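Local structure of lipase (Pelosinus fermentans, 5AH0) at residues Thr78-Ser83 with Asn229-Leu234; Tyr72-Ser77 with Thr137-Leu142; Ala160-Gly165 with Trp237-Asp242; Asn181-Leu186 with Tyr198-Asp203. The protein hydrolyses ester bonds as a zinc-binding lipase, including those of the synthetic polyester poly(butylene adipate-co-terephthalate). All coordinates share one frame; numbering follows the deposited sequence.

Contact 1 (Thr78-Ser83 with Asn229-Leu234). With ZN (zinc ion), chain C.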
loop_
_atom_site.group_PDB
_atom_site.type_symbol
_atom_site.label_atom_id
_atom_site.label_comp_id
_atom_site.label_asym_id
_atom_site.label_seq_id
_atom_site.Cartn_x
_atom_site.Cartn_y
_atom_site.Cartn_z
ATOM N N THR A 78 -6.574 -17.276 14.170
ATOM C CA THR A 78 -6.338 -17.934 15.446
ATOM C C THR A 78 -4.894 -17.786 15.898
ATOM O O THR A 78 -4.632 -17.453 17.052
ATOM C CB THR A 78 -6.684 -19.433 15.386
ATOM O OG1 THR A 78 -7.974 -19.608 14.788
ATOM C CG2 THR A 78 -6.693 -20.028 16.787
ATOM N N GLN A 79 -3.962 -18.048 14.986
ATOM C CA GLN A 79 -2.540 -17.963 15.305
ATOM C C GLN A 79 -2.122 -16.556 15.742
ATOM O O GLN A 79 -1.244 -16.391 16.586
ATOM C CB GLN A 79 -1.704 -18.402 14.103
ATOM C CG GLN A 79 -0.222 -18.119 14.253
ATOM C CD GLN A 79 0.567 -18.477 13.016
ATOM O OE1 GLN A 79 1.258 -17.631 12.441
ATOM N NE2 GLN A 79 0.475 -19.742 12.600
ATOM N N LYS A 80 -2.756 -15.543 15.169
ATOM C CA LYS A 80 -2.414 -14.175 15.513
ATOM C C LYS A 80 -3.325 -13.609 16.605
ATOM O O LYS A 80 -2.973 -12.636 17.267
ATOM C CB LYS A 80 -2.473 -13.295 14.270
ATOM C CG LYS A 80 -1.133 -13.112 13.590
ATOM C CD LYS A 80 -0.635 -14.396 12.944
ATOM C CE LYS A 80 0.745 -14.221 12.306
ATOM N NZ LYS A 80 1.856 -14.469 13.276
ATOM N N GLY A 81 -4.499 -14.203 16.791
ATOM C CA GLY A 81 -5.433 -13.697 17.780
ATOM C C GLY A 81 -6.381 -12.644 17.232
ATOM O O GLY A 81 -6.513 -11.562 17.805
ATOM N N HIS A 82 -7.037 -12.970 16.119
ATOM C CA HIS A 82 -7.952 -12.063 15.421
ATOM C C HIS A 82 -9.415 -12.187 15.803
ATOM O O HIS A 82 -9.784 -12.903 16.718
ATOM C CB HIS A 82 -7.901 -12.307 13.911
ATOM C CG HIS A 82 -6.837 -11.549 13.190
ATOM N ND1 HIS A 82 -6.201 -10.457 13.730
ATOM C CD2 HIS A 82 -6.293 -11.739 11.965
ATOM C CE1 HIS A 82 -5.315 -9.997 12.861
ATOM N NE2 HIS A 82 -5.349 -10.761 11.784
ATOM N N SER A 83 -10.226 -11.432 15.076
ATOM C CA SER A 83 -11.561 -11.843 14.695
ATOM C C SER A 83 -11.341 -12.405 13.307
ATOM O O SER A 83 -10.674 -11.768 12.495
ATOM C CB SER A 83 -12.553 -10.682 14.666
ATOM O OG SER A 83 -12.515 -9.926 15.858
ATOM N N ASN A 229 4.001 -4.391 20.119
ATOM C CA ASN A 229 5.204 -5.073 20.567
ATOM C C ASN A 229 5.015 -6.579 20.692
ATOM O O ASN A 229 5.988 -7.318 20.824
ATOM C CB ASN A 229 5.655 -4.506 21.912
ATOM C CG ASN A 229 5.761 -2.993 21.898
ATOM O OD1 ASN A 229 6.323 -2.400 20.970
ATOM N ND2 ASN A 229 5.204 -2.357 22.922
ATOM N N SER A 230 3.764 -7.033 20.644
ATOM C CA SER A 230 3.439 -8.435 20.935
ATOM C C SER A 230 3.159 -9.274 19.685
ATOM O O SER A 230 3.407 -10.478 19.672
ATOM C CB SER A 230 2.243 -8.516 21.885
ATOM O OG SER A 230 1.071 -8.038 21.263
ATOM N N THR A 231 2.608 -8.654 18.650
ATOM C CA THR A 231 2.357 -9.383 17.417
ATOM C C THR A 231 3.314 -8.977 16.300
ATOM O O THR A 231 3.987 -7.949 16.383
ATOM C CB THR A 231 0.919 -9.180 16.928
ATOM O OG1 THR A 231 0.724 -9.926 15.725
ATOM C CG2 THR A 231 0.671 -7.729 16.630
ATOM N N ASN A 232 3.385 -9.802 15.264
ATOM C CA ASN A 232 4.136 -9.452 14.066
ATOM C C ASN A 232 3.169 -9.297 12.899
ATOM O O ASN A 232 3.550 -9.436 11.744
ATOM C CB ASN A 232 5.200 -10.507 13.747
ATOM C CG ASN A 232 4.595 -11.849 13.355
ATOM O OD1 ASN A 232 3.465 -12.168 13.724
ATOM N ND2 ASN A 232 5.347 -12.636 12.593
ATOM N N ASP A 233 1.909 -9.019 13.224
ATOM C CA ASP A 233 0.832 -8.977 12.238
ATOM C C ASP A 233 0.304 -7.571 12.017
ATOM O O ASP A 233 -0.880 -7.379 11.745
ATOM C CB ASP A 233 -0.316 -9.898 12.679
ATOM C CG ASP A 233 -1.318 -10.174 11.560
ATOM O OD1 ASP A 233 -0.883 -10.399 10.407
ATOM O OD2 ASP A 233 -2.541 -10.166 11.840
ATOM N N LEU A 234 1.184 -6.585 12.116
ATOM C CA LEU A 234 0.793 -5.216 11.821
ATOM C C LEU A 234 1.782 -4.580 10.842
ATOM O O LEU A 234 2.834 -5.168 10.545
ATOM C CB LEU A 234 0.690 -4.413 13.111
ATOM C CG LEU A 234 -0.509 -4.811 13.972
ATOM C CD1 LEU A 234 -0.365 -4.274 15.377
ATOM C CD2 LEU A 234 -1.794 -4.308 13.353
HETATM ZN ZN ZN C . -3.785 -10.780 10.426
#

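Contact 2 (Tyr72-Ser77 with Thr137-Leu142). With ZN (zinc ion), chain C.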
loop_
_atom_site.group_PDB
_atom_site.type_symbol
_atom_site.label_atom_id
_atom_site.label_comp_id
_atom_site.label_asym_id
_atom_site.label_seq_id
_atom_site.Cartn_x
_atom_site.Cartn_y
_atom_site.Cartn_z
ATOM N N TYR A 72 -10.027 -13.134 7.101
ATOM C CA TYR A 72 -8.589 -13.154 7.325
ATOM C C TYR A 72 -8.056 -14.586 7.356
ATOM O O TYR A 72 -6.846 -14.808 7.257
ATOM C CB TYR A 72 -8.241 -12.421 8.618
ATOM C CG TYR A 72 -8.663 -10.972 8.595
ATOM C CD1 TYR A 72 -8.005 -10.049 7.783
ATOM C CD2 TYR A 72 -9.738 -10.531 9.359
ATOM C CE1 TYR A 72 -8.396 -8.725 7.743
ATOM C CE2 TYR A 72 -10.135 -9.207 9.330
ATOM C CZ TYR A 72 -9.459 -8.309 8.520
ATOM O OH TYR A 72 -9.858 -6.996 8.489
ATOM N N GLY A 73 -8.963 -15.554 7.489
ATOM C CA GLY A 73 -8.601 -16.960 7.431
ATOM C C GLY A 73 -8.764 -17.686 8.751
ATOM O O GLY A 73 -8.551 -17.105 9.813
ATOM N N HIS A 74 -9.135 -18.963 8.689
ATOM C CA HIS A 74 -9.346 -19.743 9.900
ATOM C C HIS A 74 -8.048 -19.911 10.702
ATOM O O HIS A 74 -8.002 -19.610 11.901
ATOM C CB HIS A 74 -9.936 -21.112 9.555
ATOM C CG HIS A 74 -10.312 -21.919 10.755
ATOM N ND1 HIS A 74 -11.158 -21.444 11.735
ATOM C CD2 HIS A 74 -9.958 -23.169 11.139
ATOM C CE1 HIS A 74 -11.307 -22.365 12.669
ATOM N NE2 HIS A 74 -10.592 -23.423 12.330
ATOM N N ALA A 75 -7.000 -20.387 10.037
ATOM C CA ALA A 75 -5.702 -20.593 10.679
ATOM C C ALA A 75 -5.031 -19.272 11.091
ATOM O O ALA A 75 -4.678 -19.084 12.261
ATOM C CB ALA A 75 -4.787 -21.387 9.756
ATOM N N HIS A 76 -4.854 -18.365 10.128
ATOM C CA HIS A 76 -4.173 -17.097 10.384
ATOM C C HIS A 76 -4.760 -16.345 11.571
ATOM O O HIS A 76 -4.023 -15.922 12.460
ATOM C CB HIS A 76 -4.219 -16.190 9.152
ATOM C CG HIS A 76 -3.653 -14.823 9.398
ATOM N ND1 HIS A 76 -2.325 -14.519 9.194
ATOM C CD2 HIS A 76 -4.231 -13.692 9.873
ATOM C CE1 HIS A 76 -2.112 -13.255 9.518
ATOM N NE2 HIS A 76 -3.250 -12.734 9.933
ATOM N N SER A 77 -6.082 -16.188 11.578
ATOM C CA SER A 77 -6.773 -15.441 12.628
ATOM C C SER A 77 -6.427 -15.964 14.005
ATOM O O SER A 77 -6.055 -15.196 14.892
ATOM C CB SER A 77 -8.287 -15.512 12.451
ATOM O OG SER A 77 -8.659 -15.371 11.098
ATOM N N THR A 137 -6.628 -26.985 7.387
ATOM C CA THR A 137 -7.346 -26.818 8.636
ATOM C C THR A 137 -8.383 -25.710 8.553
ATOM O O THR A 137 -8.069 -24.543 8.801
ATOM C CB THR A 137 -6.387 -26.515 9.786
ATOM O OG1 THR A 137 -5.192 -27.287 9.624
ATOM C CG2 THR A 137 -7.044 -26.846 11.122
ATOM N N THR A 138 -9.608 -26.073 8.189
ATOM C CA THR A 138 -10.732 -25.143 8.200
ATOM C C THR A 138 -11.991 -25.997 8.218
ATOM O O THR A 138 -12.154 -26.891 7.387
ATOM C CB THR A 138 -10.704 -24.155 6.978
ATOM O OG1 THR A 138 -11.783 -23.214 7.065
ATOM C CG2 THR A 138 -10.771 -24.897 5.649
ATOM N N PRO A 139 -12.882 -25.735 9.185
ATOM C CA PRO A 139 -14.021 -26.635 9.404
ATOM C C PRO A 139 -14.892 -26.744 8.161
ATOM O O PRO A 139 -14.912 -27.775 7.493
ATOM C CB PRO A 139 -14.778 -25.990 10.572
ATOM C CG PRO A 139 -14.208 -24.623 10.750
ATOM C CD PRO A 139 -13.050 -24.425 9.835
ATOM N N SER A 140 -15.588 -25.671 7.843
ATOM C CA SER A 140 -16.244 -25.564 6.561
ATOM C C SER A 140 -16.274 -24.096 6.234
ATOM O O SER A 140 -15.743 -23.270 6.994
ATOM C CB SER A 140 -17.651 -26.153 6.581
ATOM O OG SER A 140 -18.508 -25.401 7.418
ATOM N N GLN A 141 -16.860 -23.774 5.089
ATOM C CA GLN A 141 -17.053 -22.390 4.714
ATOM C C GLN A 141 -15.708 -21.654 4.658
ATOM O O GLN A 141 -15.513 -20.657 5.349
ATOM C CB GLN A 141 -18.005 -21.718 5.705
ATOM C CG GLN A 141 -19.103 -20.909 5.063
ATOM C CD GLN A 141 -19.917 -20.134 6.075
ATOM O OE1 GLN A 141 -19.686 -18.941 6.290
ATOM N NE2 GLN A 141 -20.869 -20.811 6.716
ATOM N N LEU A 142 -14.772 -22.181 3.870
ATOM C CA LEU A 142 -13.467 -21.548 3.654
ATOM C C LEU A 142 -13.560 -20.399 2.640
ATOM O O LEU A 142 -14.339 -20.475 1.686
ATOM C CB LEU A 142 -12.454 -22.592 3.177
ATOM C CG LEU A 142 -11.059 -22.122 2.769
ATOM C CD1 LEU A 142 -10.239 -21.732 3.994
ATOM C CD2 LEU A 142 -10.342 -23.178 1.948
HETATM ZN ZN ZN C . -3.785 -10.780 10.426
#

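Contact 3 (Ala160-Gly165 with Trp237-Asp242)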
loop_
_atom_site.group_PDB
_atom_site.type_symbol
_atom_site.label_atom_id
_atom_site.label_comp_id
_atom_site.label_asym_id
_atom_site.label_seq_id
_atom_site.Cartn_x
_atom_site.Cartn_y
_atom_site.Cartn_z
ATOM N N ALA A 160 6.721 4.041 -5.203
ATOM C CA ALA A 160 7.346 4.333 -3.920
ATOM C C ALA A 160 7.091 3.237 -2.898
ATOM O O ALA A 160 6.855 3.516 -1.722
ATOM C CB ALA A 160 6.841 5.669 -3.387
ATOM N N SER A 161 7.160 1.987 -3.338
ATOM C CA SER A 161 6.880 0.870 -2.444
ATOM C C SER A 161 8.129 0.303 -1.778
ATOM O O SER A 161 9.180 0.210 -2.407
ATOM C CB SER A 161 6.154 -0.233 -3.206
ATOM O OG SER A 161 4.854 0.201 -3.543
ATOM N N PRO A 162 8.004 -0.090 -0.499
ATOM C CA PRO A 162 9.094 -0.671 0.289
ATOM C C PRO A 162 9.202 -2.192 0.111
ATOM O O PRO A 162 8.870 -2.979 1.014
ATOM C CB PRO A 162 8.701 -0.320 1.727
ATOM C CG PRO A 162 7.177 -0.363 1.694
ATOM C CD PRO A 162 6.781 0.105 0.301
ATOM N N HIS A 163 9.693 -2.605 -1.048
ATOM C CA HIS A 163 9.768 -4.025 -1.345
ATOM C C HIS A 163 10.842 -4.732 -0.516
ATOM O O HIS A 163 10.797 -5.945 -0.349
ATOM C CB HIS A 163 10.019 -4.228 -2.832
ATOM C CG HIS A 163 8.890 -3.776 -3.699
ATOM N ND1 HIS A 163 7.676 -4.430 -3.735
ATOM C CD2 HIS A 163 8.782 -2.737 -4.558
ATOM C CE1 HIS A 163 6.873 -3.817 -4.588
ATOM N NE2 HIS A 163 7.520 -2.785 -5.098
ATOM N N ASP A 164 11.794 -3.971 0.009
ATOM C CA ASP A 164 12.804 -4.498 0.927
ATOM C C ASP A 164 12.629 -3.897 2.327
ATOM O O ASP A 164 13.476 -4.070 3.209
ATOM C CB ASP A 164 14.206 -4.203 0.397
ATOM C CG ASP A 164 14.570 -5.054 -0.811
ATOM O OD1 ASP A 164 14.072 -6.198 -0.918
ATOM O OD2 ASP A 164 15.344 -4.570 -1.664
ATOM N N GLY A 165 11.519 -3.188 2.518
ATOM C CA GLY A 165 11.218 -2.544 3.783
ATOM C C GLY A 165 11.721 -1.110 3.851
ATOM O O GLY A 165 12.275 -0.605 2.872
ATOM N N TRP A 237 5.673 -4.296 11.537
ATOM C CA TRP A 237 6.558 -5.422 11.266
ATOM C C TRP A 237 6.795 -5.567 9.762
ATOM O O TRP A 237 7.938 -5.640 9.314
ATOM C CB TRP A 237 5.986 -6.713 11.839
ATOM C CG TRP A 237 6.759 -7.918 11.446
ATOM C CD1 TRP A 237 6.355 -8.914 10.606
ATOM C CD2 TRP A 237 8.091 -8.250 11.853
ATOM N NE1 TRP A 237 7.344 -9.860 10.484
ATOM C CE2 TRP A 237 8.422 -9.472 11.237
ATOM C CE3 TRP A 237 9.029 -7.637 12.687
ATOM C CZ2 TRP A 237 9.652 -10.090 11.427
ATOM C CZ3 TRP A 237 10.250 -8.253 12.876
ATOM C CH2 TRP A 237 10.552 -9.465 12.246
ATOM N N ASP A 238 5.712 -5.580 8.990
ATOM C CA ASP A 238 5.784 -5.809 7.549
ATOM C C ASP A 238 6.523 -4.691 6.800
ATOM O O ASP A 238 7.035 -4.897 5.700
ATOM C CB ASP A 238 4.373 -5.968 6.970
ATOM C CG ASP A 238 3.916 -7.416 6.912
ATOM O OD1 ASP A 238 4.761 -8.316 7.114
ATOM O OD2 ASP A 238 2.713 -7.649 6.650
ATOM N N LEU A 239 6.550 -3.499 7.375
ATOM C CA LEU A 239 7.249 -2.383 6.743
ATOM C C LEU A 239 8.741 -2.392 7.026
ATOM O O LEU A 239 9.513 -1.761 6.307
ATOM C CB LEU A 239 6.644 -1.057 7.208
ATOM C CG LEU A 239 5.276 -0.766 6.600
ATOM C CD1 LEU A 239 4.681 0.497 7.198
ATOM C CD2 LEU A 239 5.415 -0.633 5.093
ATOM N N SER A 240 9.145 -3.102 8.075
ATOM C CA SER A 240 10.550 -3.145 8.447
ATOM C C SER A 240 11.366 -3.969 7.465
ATOM O O SER A 240 10.828 -4.781 6.707
ATOM C CB SER A 240 10.718 -3.709 9.859
ATOM O OG SER A 240 10.340 -5.070 9.916
ATOM N N THR A 241 12.676 -3.760 7.498
ATOM C CA THR A 241 13.604 -4.540 6.697
ATOM C C THR A 241 13.509 -6.009 7.094
ATOM O O THR A 241 13.673 -6.906 6.262
ATOM C CB THR A 241 15.032 -4.044 6.891
ATOM O OG1 THR A 241 15.354 -4.080 8.288
ATOM C CG2 THR A 241 15.154 -2.615 6.400
ATOM N N ASP A 242 13.210 -6.237 8.368
ATOM C CA ASP A 242 13.119 -7.579 8.923
ATOM C C ASP A 242 11.886 -8.313 8.430
ATOM O O ASP A 242 11.965 -9.476 8.041
ATOM C CB ASP A 242 13.084 -7.510 10.445
ATOM C CG ASP A 242 14.167 -6.621 11.006
ATOM O OD1 ASP A 242 15.354 -6.837 10.662
ATOM O OD2 ASP A 242 13.821 -5.678 11.753
#

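Contact 4 (Asn181-Leu186 with Tyr198-Asp203)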
loop_
_atom_site.group_PDB
_atom_site.type_symbol
_atom_site.label_atom_id
_atom_site.label_comp_id
_atom_site.label_asym_id
_atom_site.label_seq_id
_atom_site.Cartn_x
_atom_site.Cartn_y
_atom_site.Cartn_z
ATOM N N ASN A 181 1.586 11.960 13.540
ATOM C CA ASN A 181 1.761 13.236 12.864
ATOM C C ASN A 181 1.052 13.303 11.516
ATOM O O ASN A 181 0.593 14.367 11.112
ATOM C CB ASN A 181 3.239 13.535 12.683
ATOM C CG ASN A 181 3.860 14.105 13.934
ATOM O OD1 ASN A 181 3.653 15.279 14.263
ATOM N ND2 ASN A 181 4.625 13.279 14.648
ATOM N N LEU A 182 0.925 12.176 10.825
ATOM C CA LEU A 182 0.187 12.193 9.568
ATOM C C LEU A 182 -1.288 12.515 9.806
ATOM O O LEU A 182 -1.872 13.305 9.079
ATOM C CB LEU A 182 0.312 10.864 8.827
ATOM C CG LEU A 182 -0.463 10.939 7.509
ATOM C CD1 LEU A 182 0.434 10.746 6.324
ATOM C CD2 LEU A 182 -1.615 9.946 7.481
ATOM N N VAL A 183 -1.897 11.906 10.817
ATOM C CA VAL A 183 -3.288 12.218 11.129
ATOM C C VAL A 183 -3.419 13.675 11.528
ATOM O O VAL A 183 -4.286 14.387 11.035
ATOM C CB VAL A 183 -3.844 11.347 12.264
ATOM C CG1 VAL A 183 -5.301 11.719 12.558
ATOM C CG2 VAL A 183 -3.739 9.894 11.896
ATOM N N ALA A 184 -2.535 14.113 12.414
ATOM C CA ALA A 184 -2.540 15.488 12.871
ATOM C C ALA A 184 -2.350 16.427 11.700
ATOM O O ALA A 184 -3.002 17.470 11.614
ATOM C CB ALA A 184 -1.456 15.702 13.899
ATOM N N SER A 185 -1.486 16.031 10.771
ATOM C CA SER A 185 -1.220 16.844 9.593
ATOM C C SER A 185 -2.451 16.986 8.711
ATOM O O SER A 185 -2.754 18.077 8.241
ATOM C CB SER A 185 -0.083 16.249 8.768
ATOM O OG SER A 185 0.157 17.035 7.609
ATOM N N LEU A 186 -3.155 15.880 8.479
ATOM C CA LEU A 186 -4.357 15.907 7.651
ATOM C C LEU A 186 -5.435 16.813 8.248
ATOM O O LEU A 186 -6.068 17.597 7.538
ATOM C CB LEU A 186 -4.909 14.498 7.477
ATOM C CG LEU A 186 -4.047 13.504 6.699
ATOM C CD1 LEU A 186 -4.779 12.165 6.607
ATOM C CD2 LEU A 186 -3.683 14.035 5.320
ATOM N N TYR A 198 -11.365 9.926 9.999
ATOM C CA TYR A 198 -10.255 9.021 9.764
ATOM C C TYR A 198 -10.421 7.811 10.666
ATOM O O TYR A 198 -10.737 7.950 11.845
ATOM C CB TYR A 198 -8.912 9.715 10.019
ATOM C CG TYR A 198 -7.713 8.950 9.500
ATOM C CD1 TYR A 198 -7.227 7.833 10.181
ATOM C CD2 TYR A 198 -7.056 9.345 8.336
ATOM C CE1 TYR A 198 -6.115 7.122 9.712
ATOM C CE2 TYR A 198 -5.941 8.639 7.853
ATOM C CZ TYR A 198 -5.483 7.532 8.554
ATOM O OH TYR A 198 -4.398 6.830 8.095
ATOM N N ASP A 199 -10.229 6.621 10.112
ATOM C CA ASP A 199 -10.425 5.402 10.877
ATOM C C ASP A 199 -9.299 4.393 10.673
ATOM O O ASP A 199 -8.941 4.080 9.540
ATOM C CB ASP A 199 -11.757 4.759 10.508
ATOM C CG ASP A 199 -11.966 3.441 11.217
ATOM O OD1 ASP A 199 -11.510 3.318 12.378
ATOM O OD2 ASP A 199 -12.570 2.531 10.616
ATOM N N PHE A 200 -8.763 3.852 11.764
ATOM C CA PHE A 200 -7.616 2.961 11.633
ATOM C C PHE A 200 -8.005 1.555 11.223
ATOM O O PHE A 200 -7.144 0.759 10.826
ATOM C CB PHE A 200 -6.802 2.950 12.922
ATOM C CG PHE A 200 -6.131 4.262 13.193
ATOM C CD1 PHE A 200 -5.000 4.627 12.481
ATOM C CD2 PHE A 200 -6.632 5.135 14.143
ATOM C CE1 PHE A 200 -4.382 5.839 12.709
ATOM C CE2 PHE A 200 -6.016 6.345 14.382
ATOM C CZ PHE A 200 -4.893 6.701 13.658
ATOM N N LYS A 201 -9.306 1.272 11.289
ATOM C CA LYS A 201 -9.853 -0.004 10.844
ATOM C C LYS A 201 -9.142 -1.174 11.512
ATOM O O LYS A 201 -8.582 -2.046 10.841
ATOM C CB LYS A 201 -9.764 -0.109 9.320
ATOM C CG LYS A 201 -10.474 1.016 8.592
ATOM C CD LYS A 201 -9.961 1.166 7.169
ATOM C CE LYS A 201 -10.153 2.587 6.646
ATOM N NZ LYS A 201 -8.950 3.059 5.854
ATOM N N LEU A 202 -9.130 -1.164 12.839
ATOM C CA LEU A 202 -8.529 -2.255 13.596
ATOM C C LEU A 202 -9.569 -2.967 14.444
ATOM O O LEU A 202 -9.327 -3.274 15.608
ATOM C CB LEU A 202 -7.393 -1.725 14.470
ATOM C CG LEU A 202 -6.308 -1.075 13.610
ATOM C CD1 LEU A 202 -5.330 -0.265 14.432
ATOM C CD2 LEU A 202 -5.582 -2.150 12.834
ATOM N N ASP A 203 -10.723 -3.248 13.851
ATOM C CA ASP A 203 -11.821 -3.848 14.604
ATOM C C ASP A 203 -11.548 -5.326 14.886
ATOM O O ASP A 203 -12.091 -5.892 15.838
ATOM C CB ASP A 203 -13.148 -3.683 13.862
ATOM C CG ASP A 203 -13.382 -2.253 13.384
ATOM O OD1 ASP A 203 -12.638 -1.338 13.804
ATOM O OD2 ASP A 203 -14.330 -2.041 12.597
#

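Contact 1 (Thr78-Ser83 with Asn229-Leu234)
His82 and Asp233 reach from opposite directions to the same zinc ion. The imidazole binds through NE2, with His82 NE2 2.1 Å from the zinc ion, and the carboxylate through one oxygen, Asp233 OD2 lying 2.0 Å from it. Ring and carboxylate planes stand 46° apart, and the two ligand atoms are drawn together by the metal, not by a hydrogen bond. Asp56 and His76 complete the site.

Next to this first shell, the backbone-proximal methylenes of Lys80 lie across the Asp233 side chain, with Lys80 CG 3.4 Å from Asp233 CB. A bend at chi2 (69°) and another at chi4 (88°) then turn the ammonium to Asn232, where Lys80 NZ meets Asn232 OD1 at 2.8 Å, in the carbonyl plane on a lone pair. Gln79 OE1 adds a weak second acceptor. With an alanine in place of Lys80, Asn232 OD1 is likely to be left without this donor and the methylene of Asp233 to border a gap.

Behind the ligands, the backbone N of Asp233 donates to Thr231 OG1 at 2.9 Å, an ST turn just before the ligand. On the histidine side a Schellman motif with Gly81 as its C-prime residue ends helix 74-80 and delivers His82. Two histidines and two aspartates make up a zinc site like that of the related thermophilic bacterial lipases.

Contact 2 (Tyr72-Ser77 with Thr137-Leu142)
His74, in the first turn of the helix 74-80 that also carries the zinc ligand His76, meets residues Thr137 to Pro139 in the loop that follows helix 132-136. Its CG stands anti to the backbone N (chi1 -174°), which carries the imidazole toward the 137-139 loop. Over one face lies the proline ring: Pro139 CD is 3.6 Å from the centroid of the His74 ring and only 12° off its normal, a CH-pi contact almost centred on the imidazole. Thr137 O lies at the ring edge, in its plane, 3.3 Å from His74 CD2. Nearer the backbone, Thr138 OG1 rests 3.7 Å from His74 CB.

Replacing the imidazole by the methyl of an alanine is likely to deprive Pro139 CD of its aromatic partner and to open a gap beside the Thr137 carbonyl.

The same helix start is held from the neighbouring helix 132-136, where the carboxylate of Glu134 accepts from the backbone N of both Ala75 and His76. No hydrogen bond joins the two segments themselves, so their contact rests on dispersion over the face of the imidazole and on a probably weakly electrostatic approach of the carbonyl oxygen at its edge.

Contact 3 (Ala160-Gly165 with Trp237-Asp242)
Trp237 O, at the start of the turn that presents Leu239 to Pro162, receives two donors from one residue: Ser240 OG at 2.5 Å, a short bond in the carbonyl plane on a lone pair, and the backbone N of Ser240 at 3.1 Å. The hydroxyl of Ser240 also caps the next helix at Gly243 N, so a single serine fixes the corner between helix 235-238 and helix 241-250.

Against this corner sits the loop 160-165. Gly165 CA touches Leu239 O at 3.1 Å, and a side chain there would run into Ser240 O and Thr241 N; the positive phi of 92° disfavours one as well. Beside it, Thr241 CA points its hydrogen at Asp164 O, 3.5 Å away with an angle of 162° at the hydrogen. The Thr241 hydroxyl turns elsewhere, to Asp170. On the apolar side, Leu239 has CG anti to its carbonyl carbon (chi1 -73°), which sends CD2 to within 3.8 Å of Pro162 CG.

The loop keeps its own shape through a type I turn, with Gly165 N bonded to Pro162 O at 3.1 Å, while the carboxylate of Asp164 is held by Ile328 N and Lys327. It follows strand 153-159 of the central parallel sheet, leads to helix 167-170 and packs against the helical corner, where Leu239 and Thr166 are joined by backbone hydrogen bonding, in a chain of the alpha/beta-hydrolase clan.

Contact 4 (Asn181-Leu186 with Tyr198-Asp203)
Tyr198 extends toward helix 173-190 and touches three of its residues along the length of the ring. From CB, chi1 of -167° sets the ring anti to the backbone nitrogen and points it at the helix. Along one side of the ring Leu186 CD1 lies 4.0 Å from Tyr198 CD2 and 3.9 Å from Tyr198 CE2. By the other edge, Val183 CG2 sits over one face, toward the rim, 4.3 Å from Tyr198 CE1. At the tip, Tyr198 OH passes 4.2 Å from Leu182 CD2, and this buried hydroxyl is satisfied by a hydrogen bond to Met13 O.

Val183 CG2 does double duty, since it also meets Phe200 CZ at 3.8 Å; one methyl thus lies against both aromatic residues. Phe200 is covered in turn by Tyr218, Val222 and Phe223 of helix 215-223. An Asx turn runs through Phe200: Lys201 N donates to Asp199 OD1 at 3.2 Å, approaching from well above the carboxylate plane.

The result is an apolar seam that joins helix 173-190 to the loop leading to helix 215-223. In related bacterial lipases a helix of this region forms part of the lid, and helix 173-190 is probably its counterpart.

Contacts 1 and 2 share helix 74-80 and the zinc ion; their centres lie 15 Å apart and their segments alternate in sequence. Contact 1 continues into contact 3, because helix 227-230 precedes helix 235-238 and Asn232 touches Trp237, with centres 18 Å apart. The zinc site connects through short helices to the end of a central-sheet strand. Contact 4 is nested inside the loops closed by contacts 1 and 3, its centre 20 Å from each. Contact 2 closes before contacts 3 and 4 open; its centre lies farthest from contact 4's, at 30 Å. All four lie in one lipase domain, where the zinc ion, bound by residues far apart in sequence, probably helps hold their segments together.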